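Long-range contacts in condensin complex subunit 3 (Schizosaccharomyces pombe, PDB 5OQR), which serves as a regulatory subunit of condensin, the complex required to convert interphase chromatin into condensed, mitotic-like chromosomes: residues 250-255 with 286-291; 296-301 with 331-336; 706-711 with 746-751; 732-737 with 771-776. All blocks are in the same frame, centred on the assembly; numbering follows the deposited sequence.

Contact 1 (250-255 with 286-291); sequences LAYQWI and FDVRVD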
loop_
_atom_site.group_PDB
_atom_site.type_symbol
_atom_site.label_atom_id
_atom_site.label_comp_id
_atom_site.label_asym_id
_atom_site.label_seq_id
_atom_site.Cartn_x
_atom_site.Cartn_y
_atom_site.Cartn_z
ATOM N N LEU A 250 -19.248 -4.357 -0.006
ATOM C CA LEU A 250 -19.736 -3.462 1.032
ATOM C C LEU A 250 -21.147 -2.978 0.721
ATOM O O LEU A 250 -21.978 -2.849 1.626
ATOM C CB LEU A 250 -18.766 -2.286 1.174
ATOM C CG LEU A 250 -18.995 -1.190 2.219
ATOM C CD1 LEU A 250 -19.875 -0.084 1.663
ATOM C CD2 LEU A 250 -19.577 -1.750 3.509
ATOM N N ALA A 251 -21.446 -2.739 -0.552
ATOM C CA ALA A 251 -22.683 -2.081 -0.942
ATOM C C ALA A 251 -23.820 -3.040 -1.269
ATOM O O ALA A 251 -24.952 -2.582 -1.447
ATOM C CB ALA A 251 -22.432 -1.176 -2.153
ATOM N N TYR A 252 -23.565 -4.345 -1.358
ATOM C CA TYR A 252 -24.618 -5.277 -1.745
ATOM C C TYR A 252 -24.727 -6.460 -0.794
ATOM O O TYR A 252 -25.825 -6.985 -0.584
ATOM C CB TYR A 252 -24.392 -5.773 -3.174
ATOM C CG TYR A 252 -24.803 -4.775 -4.234
ATOM C CD1 TYR A 252 -26.133 -4.415 -4.395
ATOM C CD2 TYR A 252 -23.865 -4.198 -5.076
ATOM C CE1 TYR A 252 -26.516 -3.505 -5.359
ATOM C CE2 TYR A 252 -24.238 -3.289 -6.044
ATOM C CZ TYR A 252 -25.565 -2.946 -6.181
ATOM O OH TYR A 252 -25.945 -2.038 -7.144
ATOM N N GLN A 253 -23.611 -6.894 -0.213
ATOM C CA GLN A 253 -23.653 -7.988 0.753
ATOM C C GLN A 253 -23.731 -7.468 2.186
ATOM O O GLN A 253 -24.665 -7.795 2.923
ATOM C CB GLN A 253 -22.431 -8.894 0.589
ATOM C CG GLN A 253 -22.511 -10.166 1.428
ATOM C CD GLN A 253 -21.150 -10.719 1.789
ATOM O OE1 GLN A 253 -20.190 -10.587 1.031
ATOM N NE2 GLN A 253 -21.058 -11.336 2.961
ATOM N N TRP A 254 -22.748 -6.664 2.595
ATOM C CA TRP A 254 -22.693 -6.218 3.983
ATOM C C TRP A 254 -23.911 -5.380 4.344
ATOM O O TRP A 254 -24.459 -5.511 5.443
ATOM C CB TRP A 254 -21.403 -5.437 4.228
ATOM C CG TRP A 254 -20.196 -6.318 4.272
ATOM C CD1 TRP A 254 -20.079 -7.571 3.750
ATOM C CD2 TRP A 254 -18.938 -6.024 4.888
ATOM N NE1 TRP A 254 -18.827 -8.072 3.995
ATOM C CE2 TRP A 254 -18.106 -7.142 4.693
ATOM C CE3 TRP A 254 -18.435 -4.922 5.584
ATOM C CZ2 TRP A 254 -16.800 -7.190 5.167
ATOM C CZ3 TRP A 254 -17.137 -4.973 6.053
ATOM C CH2 TRP A 254 -16.334 -6.097 5.842
ATOM N N ILE A 255 -24.350 -4.511 3.433
ATOM C CA ILE A 255 -25.568 -3.749 3.678
ATOM C C ILE A 255 -26.744 -4.688 3.900
ATOM O O ILE A 255 -27.687 -4.356 4.628
ATOM C CB ILE A 255 -25.827 -2.778 2.507
ATOM C CG1 ILE A 255 -27.041 -1.894 2.784
ATOM C CG2 ILE A 255 -26.061 -3.549 1.215
ATOM C CD1 ILE A 255 -26.949 -1.075 4.059
ATOM N N PHE A 286 -22.074 5.059 -1.812
ATOM C CA PHE A 286 -22.911 5.908 -2.646
ATOM C C PHE A 286 -22.349 6.114 -4.043
ATOM O O PHE A 286 -23.070 6.609 -4.913
ATOM C CB PHE A 286 -23.125 7.262 -1.966
ATOM C CG PHE A 286 -24.067 7.203 -0.802
ATOM C CD1 PHE A 286 -25.387 6.837 -0.986
ATOM C CD2 PHE A 286 -23.638 7.513 0.473
ATOM C CE1 PHE A 286 -26.260 6.777 0.078
ATOM C CE2 PHE A 286 -24.506 7.456 1.543
ATOM C CZ PHE A 286 -25.820 7.087 1.344
ATOM N N ASP A 287 -21.086 5.759 -4.281
ATOM C CA ASP A 287 -20.607 5.658 -5.654
ATOM C C ASP A 287 -21.227 4.454 -6.346
ATOM O O ASP A 287 -21.539 4.506 -7.540
ATOM C CB ASP A 287 -19.081 5.568 -5.679
ATOM C CG ASP A 287 -18.408 6.919 -5.512
ATOM O OD1 ASP A 287 -19.004 7.940 -5.913
ATOM O OD2 ASP A 287 -17.275 6.960 -4.987
ATOM N N VAL A 288 -21.426 3.365 -5.604
ATOM C CA VAL A 288 -22.067 2.177 -6.151
ATOM C C VAL A 288 -23.580 2.353 -6.202
ATOM O O VAL A 288 -24.231 1.937 -7.166
ATOM C CB VAL A 288 -21.673 0.943 -5.320
ATOM C CG1 VAL A 288 -22.339 -0.311 -5.865
ATOM C CG2 VAL A 288 -20.162 0.776 -5.293
ATOM N N ARG A 289 -24.159 2.960 -5.172
ATOM C CA ARG A 289 -25.608 3.082 -5.025
ATOM C C ARG A 289 -25.977 4.564 -5.026
ATOM O O ARG A 289 -26.421 5.104 -4.009
ATOM C CB ARG A 289 -26.086 2.389 -3.734
ATOM C CG ARG A 289 -25.502 0.998 -3.484
ATOM C CD ARG A 289 -26.214 -0.082 -4.278
ATOM N NE ARG A 289 -27.640 -0.144 -3.968
ATOM C CZ ARG A 289 -28.171 -0.854 -2.978
ATOM N NH1 ARG A 289 -27.406 -1.579 -2.175
ATOM N NH2 ARG A 289 -29.480 -0.838 -2.787
ATOM N N VAL A 290 -25.799 5.222 -6.174
ATOM C CA VAL A 290 -26.120 6.643 -6.267
ATOM C C VAL A 290 -27.607 6.877 -6.039
ATOM O O VAL A 290 -28.008 7.940 -5.551
ATOM C CB VAL A 290 -25.671 7.206 -7.629
ATOM C CG1 VAL A 290 -25.991 8.692 -7.721
ATOM C CG2 VAL A 290 -24.188 6.973 -7.838
ATOM N N ASP A 291 -28.446 5.903 -6.393
ATOM C CA ASP A 291 -29.885 6.065 -6.215
ATOM C C ASP A 291 -30.236 6.335 -4.757
ATOM O O ASP A 291 -31.161 7.100 -4.466
ATOM C CB ASP A 291 -30.618 4.820 -6.713
ATOM C CG ASP A 291 -30.083 3.539 -6.095
ATOM O OD1 ASP A 291 -28.847 3.399 -5.989
ATOM O OD2 ASP A 291 -30.898 2.673 -5.711
#

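Contact 2 (296-301 with 331-336); sequences LEFPEQ and DKMPEV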
loop_
_atom_site.group_PDB
_atom_site.type_symbol
_atom_site.label_atom_id
_atom_site.label_comp_id
_atom_site.label_asym_id
_atom_site.label_seq_id
_atom_site.Cartn_x
_atom_site.Cartn_y
_atom_site.Cartn_z
ATOM N N LEU A 296 -31.958 9.931 1.189
ATOM C CA LEU A 296 -31.697 10.336 2.561
ATOM C C LEU A 296 -32.457 11.614 2.888
ATOM O O LEU A 296 -32.472 12.568 2.106
ATOM C CB LEU A 296 -30.203 10.557 2.786
ATOM C CG LEU A 296 -29.288 9.338 2.678
ATOM C CD1 LEU A 296 -27.841 9.770 2.839
ATOM C CD2 LEU A 296 -29.642 8.283 3.712
ATOM N N GLU A 297 -33.090 11.625 4.056
ATOM C CA GLU A 297 -33.828 12.780 4.538
ATOM C C GLU A 297 -33.293 13.190 5.902
ATOM O O GLU A 297 -33.000 12.341 6.749
ATOM C CB GLU A 297 -35.329 12.484 4.629
ATOM C CG GLU A 297 -35.955 12.088 3.305
ATOM C CD GLU A 297 -35.793 13.157 2.239
ATOM O OE1 GLU A 297 -35.803 14.356 2.587
ATOM O OE2 GLU A 297 -35.648 12.794 1.052
ATOM N N PHE A 298 -33.166 14.501 6.106
ATOM C CA PHE A 298 -32.624 15.067 7.337
ATOM C C PHE A 298 -33.643 16.030 7.936
ATOM O O PHE A 298 -33.450 17.253 7.918
ATOM C CB PHE A 298 -31.295 15.772 7.075
ATOM C CG PHE A 298 -30.267 14.892 6.430
ATOM C CD1 PHE A 298 -30.141 14.850 5.054
ATOM C CD2 PHE A 298 -29.433 14.101 7.197
ATOM C CE1 PHE A 298 -29.202 14.039 4.454
ATOM C CE2 PHE A 298 -28.491 13.288 6.604
ATOM C CZ PHE A 298 -28.375 13.257 5.230
ATOM N N PRO A 299 -34.745 15.510 8.467
ATOM C CA PRO A 299 -35.717 16.372 9.146
ATOM C C PRO A 299 -35.140 16.939 10.434
ATOM O O PRO A 299 -34.049 16.580 10.877
ATOM C CB PRO A 299 -36.893 15.433 9.421
ATOM C CG PRO A 299 -36.277 14.076 9.480
ATOM C CD PRO A 299 -35.150 14.094 8.493
ATOM N N GLU A 300 -35.902 17.854 11.037
ATOM C CA GLU A 300 -35.503 18.417 12.322
ATOM C C GLU A 300 -35.251 17.316 13.342
ATOM O O GLU A 300 -34.286 17.379 14.113
ATOM C CB GLU A 300 -36.580 19.381 12.824
ATOM C CG GLU A 300 -36.195 20.171 14.070
ATOM C CD GLU A 300 -35.269 21.337 13.768
ATOM O OE1 GLU A 300 -34.919 22.083 14.710
ATOM O OE2 GLU A 300 -34.890 21.512 12.591
ATOM N N GLN A 301 -36.106 16.292 13.355
ATOM C CA GLN A 301 -35.911 15.158 14.252
ATOM C C GLN A 301 -34.508 14.581 14.121
ATOM O O GLN A 301 -33.885 14.207 15.120
ATOM C CB GLN A 301 -36.955 14.082 13.950
ATOM C CG GLN A 301 -36.829 12.803 14.773
ATOM C CD GLN A 301 -37.435 11.601 14.075
ATOM O OE1 GLN A 301 -37.804 11.667 12.903
ATOM N NE2 GLN A 301 -37.536 10.490 14.792
ATOM N N ASP A 331 -29.573 21.413 -0.335
ATOM C CA ASP A 331 -30.665 22.130 0.310
ATOM C C ASP A 331 -31.217 21.369 1.507
ATOM O O ASP A 331 -31.936 21.956 2.320
ATOM C CB ASP A 331 -31.785 22.399 -0.697
ATOM C CG ASP A 331 -31.446 23.519 -1.667
ATOM O OD1 ASP A 331 -30.703 24.444 -1.278
ATOM O OD2 ASP A 331 -31.928 23.478 -2.820
ATOM N N LYS A 332 -30.896 20.081 1.634
ATOM C CA LYS A 332 -31.332 19.310 2.789
ATOM C C LYS A 332 -30.460 19.552 4.011
ATOM O O LYS A 332 -30.872 19.217 5.126
ATOM C CB LYS A 332 -31.338 17.821 2.446
ATOM C CG LYS A 332 -32.179 17.489 1.234
ATOM C CD LYS A 332 -32.220 15.999 0.972
ATOM C CE LYS A 332 -32.970 15.696 -0.308
ATOM N NZ LYS A 332 -33.312 14.255 -0.425
ATOM N N MET A 333 -29.275 20.119 3.831
ATOM C CA MET A 333 -28.436 20.462 4.963
ATOM C C MET A 333 -28.895 21.784 5.573
ATOM O O MET A 333 -29.394 22.662 4.866
ATOM C CB MET A 333 -26.977 20.569 4.534
ATOM C CG MET A 333 -26.357 19.252 4.096
ATOM S SD MET A 333 -26.185 18.056 5.434
ATOM C CE MET A 333 -27.678 17.088 5.249
ATOM N N PRO A 334 -28.734 21.950 6.882
ATOM C CA PRO A 334 -29.346 23.090 7.565
ATOM C C PRO A 334 -28.572 24.378 7.347
ATOM O O PRO A 334 -27.397 24.384 6.980
ATOM C CB PRO A 334 -29.305 22.674 9.037
ATOM C CG PRO A 334 -28.110 21.808 9.136
ATOM C CD PRO A 334 -28.001 21.082 7.818
ATOM N N GLU A 335 -29.270 25.483 7.583
ATOM C CA GLU A 335 -28.639 26.787 7.587
ATOM C C GLU A 335 -27.790 26.945 8.845
ATOM O O GLU A 335 -27.980 26.251 9.847
ATOM C CB GLU A 335 -29.697 27.888 7.515
ATOM C CG GLU A 335 -30.671 27.740 6.349
ATOM C CD GLU A 335 -30.287 28.588 5.155
ATOM O OE1 GLU A 335 -30.327 29.831 5.271
ATOM O OE2 GLU A 335 -29.934 28.012 4.103
ATOM N N VAL A 336 -26.837 27.874 8.783
ATOM C CA VAL A 336 -25.915 28.057 9.900
ATOM C C VAL A 336 -26.668 28.386 11.180
ATOM O O VAL A 336 -26.229 28.019 12.277
ATOM C CB VAL A 336 -24.881 29.148 9.562
ATOM C CG1 VAL A 336 -24.062 28.748 8.354
ATOM C CG2 VAL A 336 -25.574 30.460 9.318
HETATM O O HOH W 1 -31.094 12.911 0.081
#

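Contact 3 (706-711 with 746-751); sequences VHLHLA and SDYQRT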
loop_
_atom_site.group_PDB
_atom_site.type_symbol
_atom_site.label_atom_id
_atom_site.label_comp_id
_atom_site.label_asym_id
_atom_site.label_seq_id
_atom_site.Cartn_x
_atom_site.Cartn_y
_atom_site.Cartn_z
ATOM N N VAL A 706 22.618 9.539 -18.021
ATOM C CA VAL A 706 22.994 9.244 -16.642
ATOM C C VAL A 706 23.639 7.869 -16.547
ATOM O O VAL A 706 24.585 7.661 -15.779
ATOM C CB VAL A 706 21.766 9.357 -15.717
ATOM C CG1 VAL A 706 22.141 9.039 -14.272
ATOM C CG2 VAL A 706 21.157 10.744 -15.805
ATOM N N HIS A 707 23.133 6.904 -17.316
ATOM C CA HIS A 707 23.664 5.549 -17.233
ATOM C C HIS A 707 25.053 5.458 -17.851
ATOM O O HIS A 707 25.922 4.751 -17.331
ATOM C CB HIS A 707 22.703 4.571 -17.904
ATOM C CG HIS A 707 21.664 4.014 -16.981
ATOM N ND1 HIS A 707 20.703 3.121 -17.399
ATOM C CD2 HIS A 707 21.437 4.219 -15.662
ATOM C CE1 HIS A 707 19.930 2.797 -16.379
ATOM N NE2 HIS A 707 20.354 3.450 -15.314
ATOM N N LEU A 708 25.287 6.162 -18.956
ATOM C CA LEU A 708 26.640 6.215 -19.491
ATOM C C LEU A 708 27.558 7.000 -18.566
ATOM O O LEU A 708 28.750 6.691 -18.467
ATOM C CB LEU A 708 26.635 6.827 -20.891
ATOM C CG LEU A 708 27.885 6.548 -21.728
ATOM C CD1 LEU A 708 28.028 5.061 -22.025
ATOM C CD2 LEU A 708 27.843 7.340 -23.019
ATOM N N HIS A 709 27.023 8.012 -17.882
ATOM C CA HIS A 709 27.786 8.683 -16.837
ATOM C C HIS A 709 28.065 7.737 -15.679
ATOM O O HIS A 709 29.142 7.783 -15.076
ATOM C CB HIS A 709 27.032 9.920 -16.351
ATOM C CG HIS A 709 27.605 10.527 -15.110
ATOM N ND1 HIS A 709 26.909 10.593 -13.923
ATOM C CD2 HIS A 709 28.815 11.085 -14.867
ATOM C CE1 HIS A 709 27.662 11.169 -13.003
ATOM N NE2 HIS A 709 28.824 11.477 -13.551
ATOM N N LEU A 710 27.110 6.863 -15.358
ATOM C CA LEU A 710 27.312 5.907 -14.277
ATOM C C LEU A 710 28.382 4.885 -14.640
ATOM O O LEU A 710 29.143 4.438 -13.775
ATOM C CB LEU A 710 25.993 5.212 -13.945
ATOM C CG LEU A 710 26.032 4.207 -12.794
ATOM C CD1 LEU A 710 26.441 4.882 -11.498
ATOM C CD2 LEU A 710 24.688 3.527 -12.643
ATOM N N ALA A 711 28.449 4.494 -15.913
ATOM C CA ALA A 711 29.525 3.619 -16.364
ATOM C C ALA A 711 30.884 4.237 -16.065
ATOM O O ALA A 711 31.776 3.577 -15.522
ATOM C CB ALA A 711 29.374 3.340 -17.857
ATOM N N SER A 746 31.231 11.352 -29.262
ATOM C CA SER A 746 32.189 11.741 -28.234
ATOM C C SER A 746 31.813 11.176 -26.870
ATOM O O SER A 746 32.687 10.975 -26.022
ATOM C CB SER A 746 32.292 13.265 -28.163
ATOM O OG SER A 746 31.037 13.849 -27.870
ATOM N N ASP A 747 30.525 10.919 -26.638
ATOM C CA ASP A 747 30.111 10.318 -25.375
ATOM C C ASP A 747 30.602 8.879 -25.275
ATOM O O ASP A 747 31.197 8.484 -24.267
ATOM C CB ASP A 747 28.589 10.384 -25.235
ATOM C CG ASP A 747 28.082 11.799 -25.024
ATOM O OD1 ASP A 747 28.800 12.607 -24.398
ATOM O OD2 ASP A 747 26.964 12.106 -25.481
ATOM N N TYR A 748 30.367 8.081 -26.318
ATOM C CA TYR A 748 30.888 6.718 -26.334
ATOM C C TYR A 748 32.410 6.715 -26.310
ATOM O O TYR A 748 33.028 5.853 -25.677
ATOM C CB TYR A 748 30.373 5.973 -27.564
ATOM C CG TYR A 748 28.871 5.947 -27.687
ATOM C CD1 TYR A 748 28.091 5.297 -26.743
ATOM C CD2 TYR A 748 28.234 6.562 -28.752
ATOM C CE1 TYR A 748 26.718 5.269 -26.853
ATOM C CE2 TYR A 748 26.861 6.539 -28.871
ATOM C CZ TYR A 748 26.108 5.889 -27.919
ATOM O OH TYR A 748 24.737 5.863 -28.034
ATOM N N GLN A 749 33.033 7.673 -27.000
ATOM C CA GLN A 749 34.488 7.767 -26.979
ATOM C C GLN A 749 34.997 8.061 -25.576
ATOM O O GLN A 749 36.019 7.512 -25.150
ATOM C CB GLN A 749 34.958 8.846 -27.954
ATOM C CG GLN A 749 34.735 8.503 -29.416
ATOM C CD GLN A 749 35.017 9.675 -30.337
ATOM O OE1 GLN A 749 35.513 10.715 -29.903
ATOM N NE2 GLN A 749 34.700 9.511 -31.614
ATOM N N ARG A 750 34.293 8.921 -24.837
ATOM C CA ARG A 750 34.750 9.292 -23.504
ATOM C C ARG A 750 34.666 8.112 -22.545
ATOM O O ARG A 750 35.556 7.921 -21.709
ATOM C CB ARG A 750 33.931 10.468 -22.972
ATOM C CG ARG A 750 34.720 11.390 -22.061
ATOM C CD ARG A 750 33.909 11.855 -20.866
ATOM N NE ARG A 750 34.754 12.527 -19.882
ATOM C CZ ARG A 750 34.399 12.773 -18.624
ATOM N NH1 ARG A 750 33.207 12.400 -18.178
ATOM N NH2 ARG A 750 35.243 13.387 -17.807
ATOM N N THR A 751 33.608 7.307 -22.649
ATOM C CA THR A 751 33.468 6.162 -21.757
ATOM C C THR A 751 34.489 5.083 -22.087
ATOM O O THR A 751 34.997 4.409 -21.185
ATOM C CB THR A 751 32.044 5.604 -21.829
ATOM O OG1 THR A 751 31.126 6.580 -21.328
ATOM C CG2 THR A 751 31.905 4.333 -20.999
#

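Contact 4 (732-737 with 771-776); sequences SLLGKL and SILAKF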
loop_
_atom_site.group_PDB
_atom_site.type_symbol
_atom_site.label_atom_id
_atom_site.label_comp_id
_atom_site.label_asym_id
_atom_site.label_seq_id
_atom_site.Cartn_x
_atom_site.Cartn_y
_atom_site.Cartn_z
ATOM N N SER A 732 29.407 -6.360 -12.892
ATOM C CA SER A 732 28.109 -6.919 -13.253
ATOM C C SER A 732 27.113 -5.837 -13.644
ATOM O O SER A 732 26.229 -6.076 -14.474
ATOM C CB SER A 732 27.554 -7.737 -12.088
ATOM O OG SER A 732 27.421 -6.937 -10.927
ATOM N N LEU A 733 27.239 -4.642 -13.065
ATOM C CA LEU A 733 26.266 -3.588 -13.324
ATOM C C LEU A 733 26.393 -3.030 -14.734
ATOM O O LEU A 733 25.394 -2.588 -15.313
ATOM C CB LEU A 733 26.431 -2.472 -12.294
ATOM C CG LEU A 733 26.412 -2.951 -10.842
ATOM C CD1 LEU A 733 26.687 -1.799 -9.902
ATOM C CD2 LEU A 733 25.085 -3.618 -10.514
ATOM N N LEU A 734 27.602 -3.041 -15.304
ATOM C CA LEU A 734 27.786 -2.542 -16.663
ATOM C C LEU A 734 26.890 -3.273 -17.653
ATOM O O LEU A 734 26.456 -2.683 -18.647
ATOM C CB LEU A 734 29.251 -2.678 -17.072
ATOM C CG LEU A 734 30.223 -1.728 -16.377
ATOM C CD1 LEU A 734 31.636 -2.258 -16.474
ATOM C CD2 LEU A 734 30.136 -0.339 -16.983
ATOM N N GLY A 735 26.594 -4.546 -17.398
ATOM C CA GLY A 735 25.714 -5.296 -18.274
ATOM C C GLY A 735 24.251 -4.941 -18.120
ATOM O O GLY A 735 23.468 -5.170 -19.046
ATOM N N LYS A 736 23.864 -4.389 -16.972
ATOM C CA LYS A 736 22.478 -4.012 -16.735
ATOM C C LYS A 736 22.169 -2.587 -17.169
ATOM O O LYS A 736 20.992 -2.232 -17.287
ATOM C CB LYS A 736 22.135 -4.170 -15.253
ATOM C CG LYS A 736 22.532 -5.513 -14.671
ATOM C CD LYS A 736 22.273 -5.575 -13.181
ATOM C CE LYS A 736 22.794 -6.870 -12.581
ATOM N NZ LYS A 736 22.185 -8.069 -13.217
ATOM N N LEU A 737 23.190 -1.770 -17.409
ATOM C CA LEU A 737 22.964 -0.391 -17.816
ATOM C C LEU A 737 22.126 -0.337 -19.086
ATOM O O LEU A 737 22.173 -1.232 -19.932
ATOM C CB LEU A 737 24.294 0.324 -18.039
ATOM C CG LEU A 737 25.220 0.443 -16.829
ATOM C CD1 LEU A 737 26.567 1.006 -17.248
ATOM C CD2 LEU A 737 24.596 1.310 -15.755
ATOM N N SER A 771 34.116 -11.138 -19.999
ATOM C CA SER A 771 33.092 -11.212 -21.036
ATOM C C SER A 771 32.166 -10.003 -20.983
ATOM O O SER A 771 31.758 -9.482 -22.027
ATOM C CB SER A 771 32.296 -12.506 -20.889
ATOM O OG SER A 771 31.407 -12.687 -21.978
ATOM N N ILE A 772 31.822 -9.542 -19.780
ATOM C CA ILE A 772 30.988 -8.352 -19.652
ATOM C C ILE A 772 31.731 -7.129 -20.170
ATOM O O ILE A 772 31.166 -6.306 -20.901
ATOM C CB ILE A 772 30.545 -8.164 -18.190
ATOM C CG1 ILE A 772 29.702 -9.354 -17.729
ATOM C CG2 ILE A 772 29.744 -6.873 -18.027
ATOM C CD1 ILE A 772 29.529 -9.429 -16.229
ATOM N N LEU A 773 33.005 -6.987 -19.803
ATOM C CA LEU A 773 33.781 -5.843 -20.266
ATOM C C LEU A 773 33.950 -5.863 -21.778
ATOM O O LEU A 773 33.864 -4.820 -22.433
ATOM C CB LEU A 773 35.142 -5.822 -19.573
ATOM C CG LEU A 773 35.126 -5.495 -18.079
ATOM C CD1 LEU A 773 36.513 -5.654 -17.490
ATOM C CD2 LEU A 773 34.605 -4.086 -17.833
ATOM N N ALA A 774 34.185 -7.044 -22.353
ATOM C CA ALA A 774 34.348 -7.138 -23.799
ATOM C C ALA A 774 33.049 -6.809 -24.522
ATOM O O ALA A 774 33.053 -6.085 -25.522
ATOM C CB ALA A 774 34.831 -8.535 -24.181
ATOM N N LYS A 775 31.928 -7.332 -24.030
ATOM C CA LYS A 775 30.644 -7.031 -24.650
ATOM C C LYS A 775 30.296 -5.555 -24.517
ATOM O O LYS A 775 29.680 -4.980 -25.420
ATOM C CB LYS A 775 29.558 -7.899 -24.026
ATOM C CG LYS A 775 28.347 -8.118 -24.914
ATOM C CD LYS A 775 27.371 -9.103 -24.287
ATOM C CE LYS A 775 27.941 -10.516 -24.241
ATOM N NZ LYS A 775 27.878 -11.096 -22.871
ATOM N N PHE A 776 30.679 -4.930 -23.402
ATOM C CA PHE A 776 30.445 -3.503 -23.228
ATOM C C PHE A 776 31.349 -2.686 -24.143
ATOM O O PHE A 776 30.900 -1.717 -24.766
ATOM C CB PHE A 776 30.670 -3.121 -21.765
ATOM C CG PHE A 776 30.166 -1.756 -21.410
ATOM C CD1 PHE A 776 28.855 -1.571 -21.017
ATOM C CD2 PHE A 776 31.005 -0.658 -21.463
ATOM C CE1 PHE A 776 28.385 -0.319 -20.687
ATOM C CE2 PHE A 776 30.542 0.598 -21.134
ATOM C CZ PHE A 776 29.231 0.768 -20.744
#

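Contact 1 (250-255 with 286-291)
Across this pairing of the HEAT 5 helix 240-257 with the C-terminal end of helix 275-288, the backbones come closest at Ala251 and Val288, whose CA atoms lie 6.8 Å apart, and segment 286-291 leaves helical geometry at Arg289. The contact belongs to the helix-on-helix stacking of a HEAT-repeat solenoid, with a polar tie added where one helix ends. Val288 supplies the apolar part: its CG1, anti to the backbone N (chi1 180°), sits 3.8 Å from Ala251 CB and also reaches CE2 of the Tyr252 ring. Lys244, Ala247 and Asp248, earlier on helix 240-257, meet the same valine. Arg289 runs obliquely past Tyr252 with its chain bent at chi2 and chi3, CD lying 3.5 Å from Tyr252 OH. The bends turn the guanidinium nearly parallel to the phenol, the two planes only 3° apart, and CE1 of the ring lies over one guanidinium face. At the edge of that group Ile255 CG2 approaches NH1 at 4.1 Å. The same nitrogen makes the polar bond: Arg289 NH1 donates to Ala251 O over 2.7 Å, in the guanidinium plane and almost straight on to the carbonyl oxygen, though the N-H...O angle is only 133°.

Contact 2 (296-301 with 331-336)
Two connecting segments of the all-helical solenoid meet here, the one leading into helix 300-304 and the one between helices 327-330 and 336-348, with the CA atoms of Phe298 and Lys332 6.4 Å apart. Lys332 reaches across with its chain extended beyond CG and brings its ammonium group to two acceptors. NZ forms a salt bridge with Glu297 OE2 at 3.1 Å, meeting the carboxylate from above its plane, and donates to Leu296 O at 3.2 Å. A water linking Leu296 O to Lys332 NZ adds a second path between the same two groups. The bend of Glu297 at chi2 (-59°) folds its carboxylate back to the lysine although its CB points away. An alanine in place of Lys332 would probably leave the Glu297 carboxylate without its countercharge and Leu296 O without a direct donor from the facing segment. Beside these bonds, Met333 curls at chi2 and chi3 to set CE over one face of the Phe298 ring, 3.5 Å from the centroid, a CH-pi contact; SD lies farther out above the same ring. Lys332 CB comes to the ring edge. Phe317 of helix 308-324 packs against both Phe298 and Met333. The methionine thus makes a Met-aromatic contact that, with the salt bridge, joins two interhelical loops of a helical-repeat solenoid.

Contact 3 (706-711 with 746-751)
Leu708 overlaps Thr751, its CG and CD1 lying against OG1, with CG 3.3 Å from Thr751 OG1. Its side chain runs out from helix 706-717 with CG anti to the backbone N (chi1 -162°), and the CD2 branch extends to the preceding turn of the other helix, 3.8 Å from Asp747 CB. The same methyl meets Tyr748 CD1 obliquely at 4.3 Å. One turn along, Ala711 CB faces Thr751 CG2 at 4.2 Å, so the threonine methyl touches both the alanine and the leucine while its hydroxyl oxygen lies against Leu708. That buried hydroxyl is satisfied by a hydrogen bond with Asn712 OD1, while Tyr748 OH is bonded to Pro740 O and Leu743 N in the connection ahead of its helix. No hydrogen bond passes between the two segments. Their axes run almost parallel, 22° apart and 10.1 Å at closest approach. Segment 706-711 lies in HEAT 9; helix 639-661 packs on it through Val706, His709 and Leu710, and helix 767-785 covers Ala711 and Tyr748.

Contact 4 (732-737 with 771-776)
Ser732 opens the contact through its backbone, CA lying 4.1 Å from the CD1 methyl of Ile772. Leu734 carries most of the packing on its side. Its CD1 meets Leu773 CD2 at 3.7 Å, and its CD2 stands over one face of the Phe776 ring, 4.1 Å from the centroid and 14° off the normal, a CH-pi contact offset toward the rim. Leu734 O is close as well, 3.6 Å from Phe776 CD1, placing the ring against both the side chain and the backbone of one residue. At Gly735, where the backbones come nearest, N lies 4.0 Å from Ile772 CG2. Leu737, just past the helical turns, ends the line with CD1 set obliquely at 4.1 Å from Phe776 CE1. The ring gets there because CG of Phe776 points opposite its backbone N (chi1 -167°), and Thr751 of helix 745-759 also touches it. Were Phe776 an alanine, the CD2 methyl of Leu734 and CD1 of Leu737 would probably lose the ring they pack against, and a gap is likely to open between the helices. No hydrogen bond links the segments; the contact is packing, mostly of apolar side chains. The axes cross at 37° with 9.0 Å between them, and Ala711 and Phe715 of helix 706-717 also pack on Leu734: the layered helix packing of a HEAT-repeat solenoid, here where HEAT 9 meets helix 767-785.

In the fold
The four contacts form two pairs on opposite sides of the chain's centre. Contacts 1 and 2 follow in series, with centres about 22 Å apart, and touch where Phe286 CZ packs on Leu296 CD1 at 3.7 Å. Contacts 3 and 4 are closer, centres about 13 Å apart, and their segments alternate along the chain, interlocking helices 706-717, 725-736, 745-759 and 767-785 at the C-terminal end. Ala711 joins them: its CB lies 3.7 Å from Leu737 CD1 and near Leu734 CD2. The pairs are far apart: contacts 1 and 3 are about 39 Å apart at their nearest atoms, and the centres of contacts 2 and 4 about 70 Å.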